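Local atomic coordinates of Mll5499 protein (Mesorhizobium loti, PDB entry 3BDE), a protein that is of unknown function but belongs to the stress-responsive A/B barrel (Dabb) family and forms a homodimer of ferredoxin-like subunits. Residues Q60-S65 against Y70-S75; T85-N88 against D92-A95. One frame throughout, in Å; residues are numbered along the deposited sequence.

Interaction 1 (Q60-S65 against Y70-S75)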
# COMPACT_ATOMS: atom_id res chain seq x y z
N GLN A 60 6.21 9.80 -1.60
CA GLN A 60 5.22 10.09 -2.63
C GLN A 60 5.49 9.07 -3.71
O GLN A 60 6.64 8.90 -4.14
CB GLN A 60 5.34 11.50 -3.15
CG GLN A 60 5.01 12.49 -2.05
CD GLN A 60 4.99 13.88 -2.55
OE1 GLN A 60 5.92 14.30 -3.23
NE2 GLN A 60 3.93 14.65 -2.18
N LEU A 61 4.40 8.49 -4.21
CA LEU A 61 4.45 7.40 -5.15
C LEU A 61 3.53 7.60 -6.33
O LEU A 61 2.52 8.29 -6.21
CB LEU A 61 4.03 6.13 -4.40
CG LEU A 61 4.81 5.78 -3.12
CD1 LEU A 61 4.06 4.78 -2.28
CD2 LEU A 61 6.25 5.34 -3.44
N ARG A 62 3.89 6.97 -7.45
CA ARG A 62 3.03 6.92 -8.61
C ARG A 62 2.45 5.50 -8.56
O ARG A 62 3.21 4.54 -8.41
CB ARG A 62 3.83 7.15 -9.89
CG ARG A 62 3.01 7.35 -11.13
CD ARG A 62 3.88 7.71 -12.34
NE ARG A 62 4.53 9.03 -12.24
CZ ARG A 62 3.92 10.21 -12.41
NH1 ARG A 62 2.60 10.28 -12.66
NH2 ARG A 62 4.61 11.34 -12.28
N GLN A 63 1.13 5.36 -8.71
CA GLN A 63 0.45 4.04 -8.69
C GLN A 63 0.46 3.57 -10.13
O GLN A 63 -0.06 4.26 -10.98
CB GLN A 63 -0.95 4.16 -8.10
CG GLN A 63 -1.62 2.82 -7.64
CD GLN A 63 -1.92 1.81 -8.73
OE1 GLN A 63 -1.48 0.66 -8.65
NE2 GLN A 63 -2.66 2.22 -9.76
N ILE A 64 1.00 2.36 -10.40
CA ILE A 64 1.23 1.88 -11.78
C ILE A 64 0.43 0.68 -12.29
O ILE A 64 0.59 0.33 -13.47
CB ILE A 64 2.76 1.65 -12.03
CG1 ILE A 64 3.32 0.52 -11.16
CG2 ILE A 64 3.52 2.97 -11.79
CD1 ILE A 64 4.68 -0.01 -11.61
N SER A 65 -0.35 0.03 -11.43
CA SER A 65 -1.19 -1.10 -11.84
C SER A 65 -2.35 -0.57 -12.70
O SER A 65 -3.00 0.38 -12.29
CB SER A 65 -1.72 -1.88 -10.64
OG SER A 65 -2.63 -2.90 -11.01
N TYR A 70 -6.32 4.68 -9.70
CA TYR A 70 -5.72 5.66 -8.79
C TYR A 70 -4.36 5.97 -9.39
O TYR A 70 -3.70 5.05 -9.86
CB TYR A 70 -5.58 5.14 -7.38
CG TYR A 70 -6.94 4.87 -6.77
CD1 TYR A 70 -7.74 5.92 -6.32
CD2 TYR A 70 -7.43 3.58 -6.67
CE1 TYR A 70 -9.02 5.69 -5.78
CE2 TYR A 70 -8.70 3.33 -6.12
CZ TYR A 70 -9.48 4.39 -5.67
OH TYR A 70 -10.74 4.14 -5.15
N HIS A 71 -3.97 7.25 -9.38
CA HIS A 71 -2.72 7.68 -10.00
C HIS A 71 -1.53 7.79 -9.06
O HIS A 71 -0.40 7.61 -9.49
CB HIS A 71 -2.88 9.04 -10.67
CG HIS A 71 -3.93 9.08 -11.74
ND1 HIS A 71 -4.46 10.26 -12.20
CD2 HIS A 71 -4.54 8.08 -12.43
CE1 HIS A 71 -5.34 9.99 -13.15
NE2 HIS A 71 -5.41 8.68 -13.30
N PHE A 72 -1.79 8.07 -7.79
CA PHE A 72 -0.72 8.36 -6.84
C PHE A 72 -0.95 7.74 -5.50
O PHE A 72 -2.06 7.33 -5.20
CB PHE A 72 -0.65 9.89 -6.61
CG PHE A 72 -0.38 10.68 -7.86
CD1 PHE A 72 0.89 10.65 -8.44
CD2 PHE A 72 -1.36 11.49 -8.43
CE1 PHE A 72 1.16 11.36 -9.59
CE2 PHE A 72 -1.10 12.21 -9.57
CZ PHE A 72 0.16 12.15 -10.15
N GLY A 73 0.09 7.71 -4.70
CA GLY A 73 -0.01 7.30 -3.32
C GLY A 73 0.89 8.09 -2.39
O GLY A 73 1.92 8.63 -2.82
N PHE A 74 0.48 8.19 -1.13
CA PHE A 74 1.38 8.68 -0.08
C PHE A 74 1.48 7.53 0.92
O PHE A 74 0.49 6.85 1.18
CB PHE A 74 0.88 9.92 0.70
CG PHE A 74 0.69 11.16 -0.11
CD1 PHE A 74 1.42 11.45 -1.27
CD2 PHE A 74 -0.14 12.15 0.40
CE1 PHE A 74 1.25 12.68 -1.94
CE2 PHE A 74 -0.32 13.37 -0.24
CZ PHE A 74 0.38 13.64 -1.41
N SER A 75 2.70 7.30 1.41
CA SER A 75 3.00 6.29 2.41
C SER A 75 3.84 6.93 3.49
O SER A 75 4.68 7.77 3.21
CB SER A 75 3.77 5.14 1.78
OG SER A 75 4.07 4.16 2.73
O HOH W 1 0.16 7.84 -12.34

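Interaction 2 (T85-N88 against D92-A95). With EDO (1,2-ethanediol), chain K; EDO (1,2-ethanediol), chain D; EDO (1,2-ethanediol), chain E.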
# COMPACT_ATOMS: atom_id res chain seq x y z
N THR A 85 -2.63 9.24 15.60
CA THR A 85 -3.70 10.13 16.03
C THR A 85 -3.23 11.60 16.18
O THR A 85 -3.94 12.51 15.79
CB THR A 85 -4.36 9.58 17.31
OG1 THR A 85 -4.99 8.33 16.98
CG2 THR A 85 -5.39 10.54 17.88
N ARG A 86 -2.03 11.78 16.74
CA ARG A 86 -1.43 13.11 16.92
C ARG A 86 -1.10 13.79 15.58
O ARG A 86 -1.24 14.99 15.47
CB ARG A 86 -0.21 13.02 17.85
CG ARG A 86 -0.64 12.78 19.29
CD ARG A 86 0.52 12.45 20.18
NE ARG A 86 0.10 12.30 21.60
CZ ARG A 86 0.70 11.54 22.52
NH1 ARG A 86 1.73 10.75 22.25
NH2 ARG A 86 0.20 11.53 23.76
N TYR A 87 -0.68 13.01 14.58
CA TYR A 87 -0.52 13.52 13.22
C TYR A 87 -1.88 13.96 12.66
O TYR A 87 -2.03 15.07 12.13
CB TYR A 87 0.08 12.44 12.32
CG TYR A 87 -0.13 12.62 10.83
CD1 TYR A 87 0.68 13.48 10.07
CD2 TYR A 87 -1.12 11.90 10.18
CE1 TYR A 87 0.49 13.60 8.68
CE2 TYR A 87 -1.32 12.02 8.79
CZ TYR A 87 -0.51 12.86 8.06
OH TYR A 87 -0.71 12.97 6.71
N ASN A 88 -2.88 13.08 12.76
CA ASN A 88 -4.22 13.35 12.21
C ASN A 88 -4.81 14.65 12.76
O ASN A 88 -5.38 15.43 12.00
CB ASN A 88 -5.17 12.19 12.53
CG ASN A 88 -6.56 12.39 11.94
OD1 ASN A 88 -6.79 12.15 10.76
ND2 ASN A 88 -7.49 12.84 12.77
N ASP A 92 -1.67 21.55 11.21
CA ASP A 92 -1.17 21.53 9.83
C ASP A 92 -1.86 20.45 8.99
O ASP A 92 -2.12 20.68 7.80
CB ASP A 92 0.36 21.30 9.77
CG ASP A 92 1.19 22.43 10.38
OD1 ASP A 92 0.64 23.40 10.92
OD2 ASP A 92 2.43 22.31 10.35
N HIS A 93 -2.11 19.28 9.59
CA HIS A 93 -2.79 18.20 8.87
C HIS A 93 -4.27 18.54 8.68
O HIS A 93 -4.81 18.37 7.62
CB HIS A 93 -2.64 16.87 9.60
CG HIS A 93 -3.31 15.74 8.89
ND1 HIS A 93 -4.47 15.15 9.36
CD2 HIS A 93 -3.05 15.17 7.69
CE1 HIS A 93 -4.86 14.22 8.50
NE2 HIS A 93 -4.00 14.20 7.48
N VAL A 94 -4.90 19.02 9.75
CA VAL A 94 -6.30 19.50 9.68
C VAL A 94 -6.52 20.56 8.56
O VAL A 94 -7.46 20.46 7.78
CB VAL A 94 -6.78 20.02 11.06
CG1 VAL A 94 -8.17 20.59 10.99
CG2 VAL A 94 -6.74 18.87 12.07
N ALA A 95 -5.61 21.53 8.49
CA ALA A 95 -5.66 22.60 7.49
C ALA A 95 -5.43 22.03 6.10
O ALA A 95 -6.18 22.35 5.16
CB ALA A 95 -4.62 23.68 7.82
C1 EDO K . -8.28 16.25 9.61
O1 EDO K . -9.38 17.08 9.98
C2 EDO K . -8.63 14.80 9.89
O2 EDO K . -8.15 13.94 8.85
C1 EDO D . -3.17 13.08 4.03
O1 EDO D . -4.36 13.36 4.77
C2 EDO D . -2.72 11.65 4.28
O2 EDO D . -2.49 11.52 5.68
C1 EDO E . -6.49 8.91 13.61
O1 EDO E . -6.76 8.56 14.97
C2 EDO E . -5.73 7.78 12.94
O2 EDO E . -6.46 6.55 13.11

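Interaction 1 (Q60-S65 against Y70-S75)
L61 and G73 face each other as an antiparallel hydrogen-bonded pair, L61 N donating to G73 O at 2.8 Å and G73 N to L61 O at 2.9 Å. Two residues on, Q63 N donates to H71 O at 2.8 Å. On its other edge the second strand carries a classic beta bulge, H71 and F72 standing together opposite F27 of strand 21-29. The two segments belong to the hairpin of strands 58-63 and 72-78 in the ferredoxin-like sheet, and L61, R62 and Q63 pair with a strand of the second subunit, carrying the sheet across the dimer interface.

Beyond the last backbone pair, the Q63 side chain adds another bond. Its chain bends at chi2 (-65°), turning the amide back so that NE2 meets Y70 O at 3.0 Å, almost straight and within the amide plane; the same nitrogen donates to S65 O, and OE1 receives S65 N and D112 N of the second subunit.

Two flat groups lie beside aromatic rings on the face carrying Q60, R62, F72 and F74. The Q60 amide runs alongside F74, NE2 3.3 Å from CE1, while bonded to L42 O. R62 NH1 approaches F72 CE1 obliquely at 3.6 Å.

Interaction 2 (T85-N88 against D92-A95)
Helix 81-88 and helix 91-104 are consecutive helices joined by a short connection, and H93 bridges it, reaching back from the second helix to the last turn of the first. H93 ND1 donates to N88 O at 2.8 Å, with the carbonyl oxygen near the imidazole plane. This backbone oxygen at the helix end thereby receives a side-chain hydrogen, and the bond probably restricts the rotation of the imidazole. With CG of H93 anti to the backbone N (chi1 -180°), the ring is carried toward the first helix, and CB of H93 packs 3.2 Å from Y87 O.

Y87 supplies the second surface. Its ring and that of H93 lie obliquely, planes 37° apart and centroids 4.3 Å apart, with CE2 of Y87 over one imidazole face, toward its rim. V94 adds a lesser contact, CG2 resting 3.7 Å from N88 O.

O2 of the chain D ethanediol, probably from the crystallisation liquor, lies 2.5 Å from Y87 OH, a short hydrogen bond, and its O1 is bonded to H93 NE2 at 2.9 Å. The chain K ethanediol donates through O2 to N88 OD1 beside the imidazole. Replacing H93 with an alanine would probably leave N88 O without its side-chain donor and open a gap beside the Y87 ring.

L49 and I52 touch both aromatic side chains, joining this connection to helix 36-50 and the loop after it. A side-chain-to-backbone hydrogen bond thus bridges two consecutive helices on the helical side of the ferredoxin-like fold.

How the interactions relate
Interactions 1 and 2 follow each other along the chain. Interaction 1 joins neighbouring strands and is complete before interaction 2 opens; strand 72-78 leads directly into helix 81-88, so one passes from sheet to helices within a few residues. Their centres lie 21 Å apart, on opposite sides of the centre of the chain, and their nearest atoms stay about 6 Å apart without touching. Helix 36-50 links them, since its residues meet F74 from one contact and Y87 and H93 from the other. The same chain D ethanediol that bonds Y87 and H93 lies about 5 Å from the F74 side chain; though probably from the crystallisation liquor, it sits between the two contacts and may mark a pocket.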